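Local atomic coordinates of lipase aflb (Neosartorya fumigata, PDB entry 6IDY), a protein that probably hydrolyses ester bonds of acylglycerols and related lipids, and binds a calcium ion. Residues Asp59-Ser62 against Val63-Phe67; Trp290-Glu293 against Phe294-Thr297; Met84-Glu87 against Ile88-Gly92. One frame throughout, in Å; residues are numbered along the deposited sequence.

Interaction 1: Asp59-Ser62 against Val63-Phe67; sequences DAKS and VQEAF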
ATOM      1  N   ASP A  59      27.245  -0.165   1.971  1.00 43.13           N
ATOM      2  CA  ASP A  59      26.081  -1.029   1.735  1.00 41.03           C
ATOM      3  C   ASP A  59      25.905  -2.107   2.790  1.00 42.61           C
ATOM      4  O   ASP A  59      26.875  -2.518   3.424  1.00 42.45           O
ATOM      5  CB  ASP A  59      26.142  -1.671   0.339  1.00 43.33           C
ATOM      6  CG  ASP A  59      25.922  -0.709  -0.811  1.00 56.21           C
ATOM      7  OD1 ASP A  59      25.076   0.200  -0.673  1.00 58.07           O
ATOM      8  OD2 ASP A  59      26.578  -0.883  -1.860  1.00 60.79           O
ATOM      9  N   ALA A  60      24.657  -2.556   2.988  1.00 37.70           N
ATOM     10  CA  ALA A  60      24.347  -3.612   3.947  1.00 36.65           C
ATOM     11  C   ALA A  60      24.866  -4.935   3.383  1.00 40.01           C
ATOM     12  O   ALA A  60      24.570  -5.269   2.236  1.00 40.20           O
ATOM     13  CB  ALA A  60      22.848  -3.680   4.190  1.00 35.74           C
ATOM     14  N   LYS A  61      25.725  -5.620   4.149  1.00 35.76           N
ATOM     15  CA  LYS A  61      26.323  -6.902   3.771  1.00 35.76           C
ATOM     16  C   LYS A  61      25.370  -8.046   4.109  1.00 39.76           C
ATOM     17  O   LYS A  61      25.479  -9.138   3.545  1.00 40.76           O
ATOM     18  CB  LYS A  61      27.659  -7.110   4.501  1.00 37.74           C
ATOM     19  CG  LYS A  61      28.788  -6.244   3.971  1.00 39.79           C
ATOM     20  CD  LYS A  61      30.062  -6.422   4.784  1.00 44.43           C
ATOM     21  CE  LYS A  61      31.169  -5.500   4.331  1.00 43.80           C
ATOM     22  NZ  LYS A  61      30.861  -4.076   4.634  1.00 44.28           N
ATOM     23  N   SER A  62      24.448  -7.790   5.045  1.00 34.59           N
ATOM     24  CA  SER A  62      23.475  -8.755   5.527  1.00 33.54           C
ATOM     25  C   SER A  62      22.155  -8.064   5.895  1.00 36.85           C
ATOM     26  O   SER A  62      22.071  -6.832   5.890  1.00 35.87           O
ATOM     27  CB  SER A  62      24.034  -9.469   6.752  1.00 36.36           C
ATOM     28  OG  SER A  62      24.111  -8.550   7.825  1.00 40.84           O
ATOM     29  N   VAL A  63      21.145  -8.874   6.247  1.00 33.18           N
ATOM     30  CA  VAL A  63      19.813  -8.443   6.659  1.00 32.23           C
ATOM     31  C   VAL A  63      19.905  -7.681   7.994  1.00 37.27           C
ATOM     32  O   VAL A  63      19.252  -6.649   8.147  1.00 37.15           O
ATOM     33  CB  VAL A  63      18.843  -9.657   6.714  1.00 35.36           C
ATOM     34  CG1 VAL A  63      17.486  -9.267   7.296  1.00 34.33           C
ATOM     35  CG2 VAL A  63      18.675 -10.281   5.331  1.00 34.72           C
ATOM     36  N   GLN A  64      20.741  -8.169   8.936  1.00 34.17           N
ATOM     37  CA  GLN A  64      20.965  -7.528  10.234  1.00 33.72           C
ATOM     38  C   GLN A  64      21.572  -6.131  10.067  1.00 36.02           C
ATOM     39  O   GLN A  64      21.164  -5.216  10.779  1.00 35.39           O
ATOM     40  CB  GLN A  64      21.822  -8.413  11.161  1.00 35.96           C
ATOM     41  CG  GLN A  64      21.998  -7.890  12.597  1.00 49.46           C
ATOM     42  CD  GLN A  64      20.696  -7.679  13.336  1.00 72.48           C
ATOM     43  OE1 GLN A  64      20.215  -6.549  13.489  1.00 67.75           O
ATOM     44  NE2 GLN A  64      20.094  -8.761  13.810  1.00 68.06           N
ATOM     45  N   GLU A  65      22.502  -5.956   9.105  1.00 31.86           N
ATOM     46  CA  GLU A  65      23.108  -4.653   8.816  1.00 31.70           C
ATOM     47  C   GLU A  65      22.062  -3.657   8.311  1.00 35.54           C
ATOM     48  O   GLU A  65      22.117  -2.487   8.683  1.00 36.49           O
ATOM     49  CB  GLU A  65      24.256  -4.775   7.810  1.00 33.83           C
ATOM     50  CG  GLU A  65      25.540  -5.287   8.436  1.00 43.25           C
ATOM     51  CD  GLU A  65      26.820  -4.824   7.771  1.00 51.02           C
ATOM     52  OE1 GLU A  65      26.790  -4.497   6.563  1.00 39.14           O
ATOM     53  OE2 GLU A  65      27.862  -4.793   8.463  1.00 41.31           O
ATOM     54  N   ALA A  66      21.103  -4.128   7.492  1.00 31.35           N
ATOM     55  CA  ALA A  66      20.013  -3.314   6.963  1.00 30.51           C
ATOM     56  C   ALA A  66      19.127  -2.819   8.104  1.00 34.03           C
ATOM     57  O   ALA A  66      18.798  -1.630   8.134  1.00 33.25           O
ATOM     58  CB  ALA A  66      19.189  -4.115   5.969  1.00 31.07           C
ATOM     59  N   PHE A  67      18.776  -3.719   9.061  1.00 30.10           N
ATOM     60  CA  PHE A  67      17.971  -3.378  10.233  1.00 29.24           C
ATOM     61  C   PHE A  67      18.710  -2.448  11.178  1.00 32.90           C
ATOM     62  O   PHE A  67      18.076  -1.566  11.761  1.00 31.79           O
ATOM     63  CB  PHE A  67      17.464  -4.629  10.968  1.00 31.03           C
ATOM     64  CG  PHE A  67      16.231  -5.244  10.356  1.00 32.09           C
ATOM     65  CD1 PHE A  67      15.012  -4.573  10.382  1.00 34.90           C
ATOM     66  CD2 PHE A  67      16.281  -6.502   9.774  1.00 35.03           C
ATOM     67  CE1 PHE A  67      13.868  -5.145   9.819  1.00 35.38           C
ATOM     68  CE2 PHE A  67      15.133  -7.081   9.223  1.00 37.47           C
ATOM     69  CZ  PHE A  67      13.936  -6.397   9.244  1.00 34.99           C
TER
HETATM   70  O   HOH W   1      30.258  -3.998   7.382  1.00 43.53           O

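Interaction 2: Trp290-Glu293 against Phe294-Thr297; sequences WNTE and FIRT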
ATOM      1  N   TRP A 290      -7.135  12.291  10.094  1.00 20.65           N
ATOM      2  CA  TRP A 290      -8.002  11.613  11.067  1.00 20.92           C
ATOM      3  C   TRP A 290      -9.455  12.071  11.069  1.00 24.79           C
ATOM      4  O   TRP A 290     -10.350  11.232  11.145  1.00 23.93           O
ATOM      5  CB  TRP A 290      -7.430  11.769  12.489  1.00 19.28           C
ATOM      6  CG  TRP A 290      -8.047  10.848  13.502  1.00 19.37           C
ATOM      7  CD1 TRP A 290      -9.119  11.107  14.304  1.00 22.16           C
ATOM      8  CD2 TRP A 290      -7.631   9.508  13.806  1.00 18.44           C
ATOM      9  NE1 TRP A 290      -9.381  10.024  15.111  1.00 21.47           N
ATOM     10  CE2 TRP A 290      -8.488   9.023  14.820  1.00 22.06           C
ATOM     11  CE3 TRP A 290      -6.592   8.681  13.347  1.00 19.12           C
ATOM     12  CZ2 TRP A 290      -8.353   7.740  15.366  1.00 21.00           C
ATOM     13  CZ3 TRP A 290      -6.459   7.410  13.890  1.00 20.26           C
ATOM     14  CH2 TRP A 290      -7.322   6.957  14.898  1.00 20.86           C
ATOM     15  N   ASN A 291      -9.684  13.389  11.036  1.00 23.30           N
ATOM     16  CA  ASN A 291     -11.019  13.971  11.162  1.00 24.26           C
ATOM     17  C   ASN A 291     -11.629  14.508   9.865  1.00 26.54           C
ATOM     18  O   ASN A 291     -12.558  15.324   9.916  1.00 26.37           O
ATOM     19  CB  ASN A 291     -11.009  15.056  12.245  1.00 29.28           C
ATOM     20  CG  ASN A 291     -11.440  14.495  13.574  1.00 69.52           C
ATOM     21  OD1 ASN A 291     -12.636  14.426  13.891  1.00 68.78           O
ATOM     22  ND2 ASN A 291     -10.479  14.041  14.363  1.00 60.22           N
ATOM     23  N   THR A 292     -11.173  14.007   8.717  1.00 21.10           N
ATOM     24  CA  THR A 292     -11.695  14.486   7.441  1.00 20.72           C
ATOM     25  C   THR A 292     -13.111  14.025   7.174  1.00 23.76           C
ATOM     26  O   THR A 292     -13.576  13.053   7.775  1.00 21.51           O
ATOM     27  CB  THR A 292     -10.771  14.103   6.292  1.00 21.50           C
ATOM     28  OG1 THR A 292     -10.689  12.676   6.213  1.00 19.45           O
ATOM     29  CG2 THR A 292      -9.395  14.745   6.421  1.00 15.20           C
ATOM     30  N   GLU A 293     -13.795  14.728   6.255  1.00 21.97           N
ATOM     31  CA  GLU A 293     -15.128  14.364   5.801  1.00 22.36           C
ATOM     32  C   GLU A 293     -15.048  13.022   5.083  1.00 24.56           C
ATOM     33  O   GLU A 293     -15.956  12.217   5.233  1.00 23.71           O
ATOM     34  CB  GLU A 293     -15.718  15.443   4.881  1.00 24.48           C
ATOM     35  CG  GLU A 293     -16.426  16.549   5.649  1.00 38.42           C
ATOM     36  CD  GLU A 293     -17.637  16.103   6.450  1.00 65.07           C
ATOM     37  OE1 GLU A 293     -18.559  15.495   5.857  1.00 63.98           O
ATOM     38  OE2 GLU A 293     -17.661  16.358   7.675  1.00 60.35           O
ATOM     39  N   PHE A 294     -13.931  12.754   4.363  1.00 20.15           N
ATOM     40  CA  PHE A 294     -13.717  11.480   3.677  1.00 18.44           C
ATOM     41  C   PHE A 294     -13.785  10.295   4.653  1.00 22.18           C
ATOM     42  O   PHE A 294     -14.557   9.370   4.427  1.00 21.92           O
ATOM     43  CB  PHE A 294     -12.386  11.457   2.891  1.00 19.14           C
ATOM     44  CG  PHE A 294     -12.131  10.080   2.322  1.00 19.57           C
ATOM     45  CD1 PHE A 294     -12.819   9.639   1.194  1.00 21.47           C
ATOM     46  CD2 PHE A 294     -11.317   9.172   2.994  1.00 20.41           C
ATOM     47  CE1 PHE A 294     -12.654   8.338   0.724  1.00 22.08           C
ATOM     48  CE2 PHE A 294     -11.169   7.865   2.532  1.00 22.38           C
ATOM     49  CZ  PHE A 294     -11.859   7.450   1.416  1.00 21.03           C
ATOM     50  N   ILE A 295     -12.944  10.318   5.702  1.00 19.30           N
ATOM     51  CA  ILE A 295     -12.847   9.277   6.727  1.00 18.07           C
ATOM     52  C   ILE A 295     -14.182   9.099   7.457  1.00 22.18           C
ATOM     53  O   ILE A 295     -14.647   7.969   7.590  1.00 22.22           O
ATOM     54  CB  ILE A 295     -11.637   9.549   7.680  1.00 20.26           C
ATOM     55  CG1 ILE A 295     -10.275   9.406   6.934  1.00 20.01           C
ATOM     56  CG2 ILE A 295     -11.677   8.689   8.959  1.00 19.64           C
ATOM     57  CD1 ILE A 295      -9.952   8.038   6.310  1.00 17.51           C
ATOM     58  N   ARG A 296     -14.800  10.210   7.890  1.00 19.71           N
ATOM     59  CA  ARG A 296     -16.097  10.221   8.575  1.00 20.53           C
ATOM     60  C   ARG A 296     -17.191   9.600   7.686  1.00 24.22           C
ATOM     61  O   ARG A 296     -18.015   8.830   8.188  1.00 22.64           O
ATOM     62  CB  ARG A 296     -16.463  11.657   8.967  1.00 22.29           C
ATOM     63  CG  ARG A 296     -17.728  11.809   9.815  1.00 37.82           C
ATOM     64  CD  ARG A 296     -17.658  12.992  10.778  1.00 55.44           C
ATOM     65  NE  ARG A 296     -17.237  14.239  10.129  1.00 71.64           N
ATOM     66  CZ  ARG A 296     -16.023  14.777  10.245  1.00 85.21           C
ATOM     67  NH1 ARG A 296     -15.094  14.184  10.984  1.00 73.40           N
ATOM     68  NH2 ARG A 296     -15.729  15.905   9.615  1.00 70.41           N
ATOM     69  N   THR A 297     -17.185   9.928   6.371  1.00 21.88           N
ATOM     70  CA  THR A 297     -18.155   9.382   5.409  1.00 21.73           C
ATOM     71  C   THR A 297     -17.944   7.881   5.266  1.00 24.30           C
ATOM     72  O   THR A 297     -18.912   7.134   5.296  1.00 23.84           O
ATOM     73  CB  THR A 297     -18.067  10.103   4.051  1.00 26.26           C
ATOM     74  OG1 THR A 297     -18.325  11.491   4.254  1.00 23.60           O
ATOM     75  CG2 THR A 297     -19.058   9.551   3.024  1.00 22.63           C
TER
HETATM   76  O   HOH W   2     -13.841  17.747   8.684  1.00 43.64           O

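Interaction 3: Met84-Glu87 against Ile88-Gly92; sequences MTRE and ILTVG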
ATOM      1  N   MET A  84      12.383  10.108   7.417  1.00 23.70           N
ATOM      2  CA  MET A  84      12.632   8.723   7.010  1.00 22.80           C
ATOM      3  C   MET A  84      13.250   8.682   5.597  1.00 27.04           C
ATOM      4  O   MET A  84      14.300   8.074   5.421  1.00 25.99           O
ATOM      5  CB  MET A  84      11.338   7.889   7.079  1.00 23.86           C
ATOM      6  CG  MET A  84      11.559   6.401   6.879  1.00 27.17           C
ATOM      7  SD  MET A  84      12.419   5.616   8.251  1.00 31.27           S
ATOM      8  CE  MET A  84      13.079   4.183   7.465  1.00 28.09           C
ATOM      9  N   THR A  85      12.631   9.379   4.627  1.00 25.59           N
ATOM     10  CA  THR A  85      13.070   9.431   3.220  1.00 26.46           C
ATOM     11  C   THR A  85      14.480  10.003   3.075  1.00 31.30           C
ATOM     12  O   THR A  85      15.281   9.445   2.326  1.00 30.88           O
ATOM     13  CB  THR A  85      12.036  10.153   2.337  1.00 31.58           C
ATOM     14  OG1 THR A  85      10.744   9.624   2.623  1.00 26.87           O
ATOM     15  CG2 THR A  85      12.318   9.984   0.847  1.00 32.18           C
ATOM     16  N   ARG A  86      14.788  11.087   3.810  1.00 29.64           N
ATOM     17  CA  ARG A  86      16.109  11.720   3.792  1.00 30.67           C
ATOM     18  C   ARG A  86      17.184  10.793   4.389  1.00 35.52           C
ATOM     19  O   ARG A  86      18.249  10.641   3.797  1.00 36.61           O
ATOM     20  CB  ARG A  86      16.066  13.061   4.553  1.00 31.76           C
ATOM     21  CG  ARG A  86      17.378  13.850   4.509  1.00 46.45           C
ATOM     22  CD  ARG A  86      17.630  14.607   5.803  1.00 61.82           C
ATOM     23  NE  ARG A  86      17.213  16.007   5.716  1.00 75.59           N
ATOM     24  CZ  ARG A  86      16.059  16.482   6.175  1.00 92.34           C
ATOM     25  NH1 ARG A  86      15.184  15.671   6.762  1.00 80.81           N
ATOM     26  NH2 ARG A  86      15.767  17.770   6.047  1.00 79.16           N
ATOM     27  N   GLU A  87      16.905  10.191   5.556  1.00 31.87           N
ATOM     28  CA  GLU A  87      17.847   9.335   6.286  1.00 32.38           C
ATOM     29  C   GLU A  87      18.138   7.994   5.609  1.00 37.32           C
ATOM     30  O   GLU A  87      19.225   7.454   5.809  1.00 36.65           O
ATOM     31  CB  GLU A  87      17.405   9.131   7.742  1.00 33.11           C
ATOM     32  CG  GLU A  87      17.481  10.383   8.602  1.00 41.72           C
ATOM     33  CD  GLU A  87      18.820  11.096   8.623  1.00 66.06           C
ATOM     34  OE1 GLU A  87      19.854  10.423   8.839  1.00 61.62           O
ATOM     35  OE2 GLU A  87      18.833  12.331   8.418  1.00 63.92           O
ATOM     36  N   ILE A  88      17.180   7.475   4.803  1.00 34.62           N
ATOM     37  CA  ILE A  88      17.281   6.246   4.005  1.00 34.85           C
ATOM     38  C   ILE A  88      18.562   6.295   3.138  1.00 39.32           C
ATOM     39  O   ILE A  88      19.309   5.315   3.078  1.00 37.96           O
ATOM     40  CB  ILE A  88      15.959   6.079   3.183  1.00 37.80           C
ATOM     41  CG1 ILE A  88      14.835   5.399   4.019  1.00 38.18           C
ATOM     42  CG2 ILE A  88      16.134   5.401   1.823  1.00 39.52           C
ATOM     43  CD1 ILE A  88      14.997   3.952   4.387  1.00 48.79           C
ATOM     44  N   LEU A  89      18.836   7.455   2.522  1.00 38.31           N
ATOM     45  CA  LEU A  89      20.047   7.626   1.722  1.00 39.85           C
ATOM     46  C   LEU A  89      21.263   8.011   2.555  1.00 43.09           C
ATOM     47  O   LEU A  89      22.364   7.558   2.241  1.00 44.10           O
ATOM     48  CB  LEU A  89      19.836   8.598   0.555  1.00 40.68           C
ATOM     49  CG  LEU A  89      19.037   8.075  -0.651  1.00 46.12           C
ATOM     50  CD1 LEU A  89      19.017   9.096  -1.751  1.00 46.88           C
ATOM     51  CD2 LEU A  89      19.623   6.767  -1.207  1.00 49.94           C
ATOM     52  N   THR A  90      21.074   8.821   3.622  1.00 39.04           N
ATOM     53  CA  THR A  90      22.151   9.275   4.524  1.00 39.34           C
ATOM     54  C   THR A  90      22.887   8.082   5.158  1.00 42.71           C
ATOM     55  O   THR A  90      24.116   8.085   5.228  1.00 43.63           O
ATOM     56  CB  THR A  90      21.601  10.267   5.572  1.00 46.98           C
ATOM     57  OG1 THR A  90      20.881  11.302   4.901  1.00 46.97           O
ATOM     58  CG2 THR A  90      22.700  10.893   6.438  1.00 45.88           C
ATOM     59  N   VAL A  91      22.130   7.052   5.577  1.00 37.78           N
ATOM     60  CA  VAL A  91      22.678   5.829   6.180  1.00 37.35           C
ATOM     61  C   VAL A  91      23.181   4.834   5.116  1.00 40.37           C
ATOM     62  O   VAL A  91      23.739   3.797   5.471  1.00 41.20           O
ATOM     63  CB  VAL A  91      21.708   5.156   7.197  1.00 40.20           C
ATOM     64  CG1 VAL A  91      21.310   6.118   8.315  1.00 39.83           C
ATOM     65  CG2 VAL A  91      20.478   4.562   6.509  1.00 38.83           C
ATOM     66  N   GLY A  92      22.953   5.150   3.842  1.00 35.39           N
ATOM     67  CA  GLY A  92      23.360   4.329   2.707  1.00 35.33           C
ATOM     68  C   GLY A  92      22.658   2.988   2.627  1.00 37.78           C
ATOM     69  O   GLY A  92      23.279   1.983   2.280  1.00 38.36           O
TER

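Interaction 1: Asp59-Ser62 against Val63-Phe67
Glu65 OE1 accepts a nearly straight hydrogen bond from Lys61 N, 2.9 Å long with 168° at the hydrogen, on the anti side and tilted about 31° out of the carboxylate plane. The bond belongs to the N-terminal cap of helix 63-73, where Ser62 is the N-cap. In a capping box this glutamate would return a bond to the N-cap amide; here it reaches one residue further back. With CG anti to the carbonyl carbon (chi1 -78°) and the rest of the chain extended, Glu65 reaches back along the incoming loop. Serine suits the cap because its short hydroxyl can turn back over the first turn: Ser62 OG takes a weak, 3.3 Å bond from Glu65 N. Ala66 N donates to Ser62 O, the first helical rung. An acidic side chain here probably gains from the positive end of the helix dipole. On the buried side Ala60 CB rests 4.1 Å from Ala66 CB, methyls small enough to let the loop lie close, and Leu405 and Leu409 cover Ala66. Lys61 NZ stays 4.5 Å from Glu65 OE1, beyond a salt bridge, and a water accepts from NZ and donates to Glu65 OE2 at 2.7 Å.

Interaction 2: Trp290-Glu293 against Phe294-Thr297
Trp290 meets the first turn of the helix through its backbone: its O lies 3.6 Å from Ile295 CG2, while its side chain starts off away from the helix and its ring stacks on His264. Asn291 contributes its carbonyl oxygen, which the guanidinium of Arg296 approaches from above the carbonyl plane. Arg296 NH1 donates to Asn291 O at 3.0 Å, NH2 adds a weak bond to the same atom, and a water links that oxygen with NH2 as well. Thr292 is the N-cap. Its OG1 sits between the backbone N and the carbonyl carbon (chi1 62°), where it accepts a weak 3.3 Å bond from Ile295 N, while its stronger partner is the carbonyl of Gln287. The hydroxyl, able to donate and accept at once, thus joins the new helix start to the end of helix 283-287. Thr292 O takes the amide of Arg296 at 3.1 Å and also lies over one face of the guanidinium. Glu293, the first helical residue, bends at chi2 (-63°) so that OE2 reaches Arg296 NH2 at 2.8 Å in a salt bridge, with a weak bond from NE; carboxylate and guanidinium planes stand 64° apart. Thr297 OG1, 2.7 Å from Glu293 O, grips it from the face opposite to Thr297 N. The amides of Glu293 and Phe294 go to the carboxylate of Glu432. Two acidic side chains thus probably compensate the helix dipole, while the salt bridge and the Asn291 carbonyl together probably fix the guanidinium's rotation across the helix start.

Interaction 3: Met84-Glu87 against Ile88-Gly92
Met84 and Ile88, one turn apart on helix 81-90, cross at an angle so that the methyl CE of the first rests against CD1 of the second, 3.6 Å away. Just beyond them the helix closes in a Schellman motif at Gly92, whose positive phi a residue without a side chain adopts easily. The methionine leaves with CG anti to the backbone N (chi1 -171°) and then bends at chi2, swinging its flexible end toward the next turn. Ile88 packs tightly over the backbone as well, with CG1 only 3.1 Å from Met84 O, the very oxygen that accepts from Ile88 N. Both apolar chains face buried surroundings, Leu415 and Ile73 touching Met84 and Leu93 and Ile94 touching Ile88.

On the more open side Glu87 and Thr90 lie across one another. Glu87 folds at chi2 (-54°), and its OE1 comes 3.7 Å from Thr90 CB, a packing contact. The polar end of Thr90 turns instead to the backbone: OG1 donates to Arg86 O at 2.9 Å from above the carbonyl plane, the usual way for a helical threonine to satisfy its hydroxyl. Thr90 N adds only a weak bond to that oxygen. At the end of the helix Gly92 N returns to Leu89 O, and Val91 N binds Glu87 O at 2.9 Å, while the methyl CG2 of Val91 closes over the same oxygen at 3.2 Å.

In the fold
From the N terminus, the chain runs through helix 31-47 into the loop that interaction 1 turns into helix 63-73. Helix 81-90 follows and ends in interaction 3; later, interaction 2 begins helix 293-299. Each contact is local and closes no long loop; the three stand in series without nesting or crossing. Asp59 OD1, its carboxylate held by Ser56 N and a salt bridge to Lys47, packs 3.9 Å from Gly92 O, so the loop leading into one helix meets the end of the next, beneath helices 405-412 and 414-424. Interaction 2, about 24 Å from interaction 1 between nearest atoms, packs on helices 205-223 and 235-245 of the mainly parallel-sheet domain, consistent with an alpha/beta-hydrolase core.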